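PDB 3DQQ: 3-oxo-tetronate kinase, which probably phosphorylates 3-oxo-tetronate to 3-oxo-tetronate 4-phosphate with ATP and belongs to the four-carbon acid sugar kinase family. Local coordinates for residues T182-A185 / L186-Q190. Numbering follows the deposited sequence.
Sequences TRAA and LSRLQ
The carbonyl oxygen R183 O takes two bonds from S187, one turn further along the alpha-helix 179-191. S187 N donates to R183 O at 3.2 Å, nearly straight, with an N-H...O angle of 176°. The hydroxyl S187 OG donates to R183 O at 3.1 Å and arrives from the opposite face of the carbonyl plane. OG lies beside its own backbone N (chi1 -60°), which turns it back toward R183 O. Three more backbone bonds of the same i to i+4 kind flank this one: L186 N to T182 O, R188 N to A184 O and L189 N to A185 O. The helix belongs to the sugar-binding N-terminal domain and lies away from the probable ATP site. On its buried side T182 and L186 run side by side, with T182 CG2 and L186 CD1 4.2 Å apart. Both side chains pack on I170 of strand 167-170 and V213 of helix 204-214. T182 OG1 is hydrogen-bonded to G178 O. The exposed R188 folds back over the backbone. Its chain bends at chi3 (-44°), and one guanidinium face lies over A184 C and A185 CA. R188 NH1 comes within 3.6 Å of A185 CA and 3.8 Å of A185 CB.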
# COMPACT_ATOMS: atom_id res chain seq x y z
N THR A 182 7.99 -7.15 -44.40
CA THR A 182 8.35 -6.39 -43.22
C THR A 182 9.68 -5.71 -43.41
O THR A 182 9.86 -4.55 -43.03
CB THR A 182 8.41 -7.25 -41.96
OG1 THR A 182 7.15 -7.92 -41.81
CG2 THR A 182 8.67 -6.40 -40.73
N ARG A 183 10.61 -6.40 -44.05
CA ARG A 183 11.95 -5.83 -44.27
C ARG A 183 11.89 -4.72 -45.31
O ARG A 183 12.63 -3.77 -45.26
CB ARG A 183 12.88 -7.00 -44.59
CG ARG A 183 14.11 -6.80 -45.38
CD ARG A 183 14.78 -8.20 -45.34
NE ARG A 183 15.57 -8.64 -46.51
CZ ARG A 183 15.10 -8.81 -47.75
NH1 ARG A 183 13.83 -8.49 -48.09
NH2 ARG A 183 15.92 -9.26 -48.67
N ALA A 184 10.95 -4.81 -46.23
CA ALA A 184 10.80 -3.77 -47.21
C ALA A 184 10.26 -2.52 -46.53
O ALA A 184 10.76 -1.42 -46.77
CB ALA A 184 9.90 -4.22 -48.34
N ALA A 185 9.26 -2.68 -45.66
CA ALA A 185 8.63 -1.54 -44.99
C ALA A 185 9.67 -0.85 -44.07
O ALA A 185 9.70 0.38 -43.95
CB ALA A 185 7.40 -1.98 -44.23
N LEU A 186 10.55 -1.64 -43.47
CA LEU A 186 11.58 -1.09 -42.60
C LEU A 186 12.51 -0.21 -43.40
O LEU A 186 12.74 0.92 -43.02
CB LEU A 186 12.36 -2.19 -41.89
CG LEU A 186 11.64 -2.76 -40.66
CD1 LEU A 186 12.16 -4.15 -40.23
CD2 LEU A 186 11.72 -1.73 -39.53
N SER A 187 13.04 -0.72 -44.51
CA SER A 187 13.86 0.09 -45.41
C SER A 187 13.16 1.33 -45.85
O SER A 187 13.75 2.37 -45.96
CB SER A 187 14.14 -0.65 -46.68
OG SER A 187 14.82 -1.86 -46.44
N ARG A 188 11.89 1.22 -46.13
CA ARG A 188 11.17 2.36 -46.61
C ARG A 188 11.09 3.50 -45.57
O ARG A 188 11.26 4.69 -45.90
CB ARG A 188 9.79 1.92 -47.02
CG ARG A 188 9.19 2.79 -48.07
CD ARG A 188 7.79 2.27 -48.59
NE ARG A 188 7.70 0.80 -48.86
CZ ARG A 188 7.02 -0.07 -48.10
NH1 ARG A 188 6.36 0.35 -47.00
NH2 ARG A 188 7.00 -1.36 -48.43
N LEU A 189 10.85 3.12 -44.30
CA LEU A 189 10.85 4.10 -43.24
C LEU A 189 12.21 4.80 -43.18
O LEU A 189 12.35 6.00 -42.99
CB LEU A 189 10.51 3.45 -41.90
CG LEU A 189 9.06 2.95 -41.81
CD1 LEU A 189 8.79 2.27 -40.51
CD2 LEU A 189 8.11 4.09 -42.00
N GLN A 190 13.24 4.04 -43.38
CA GLN A 190 14.54 4.59 -43.23
C GLN A 190 14.86 5.58 -44.34
O GLN A 190 15.37 6.64 -44.04
CB GLN A 190 15.51 3.46 -43.23
CG GLN A 190 16.84 3.81 -42.73
CD GLN A 190 17.62 2.55 -42.47
OE1 GLN A 190 17.06 1.41 -42.56
NE2 GLN A 190 18.91 2.72 -42.10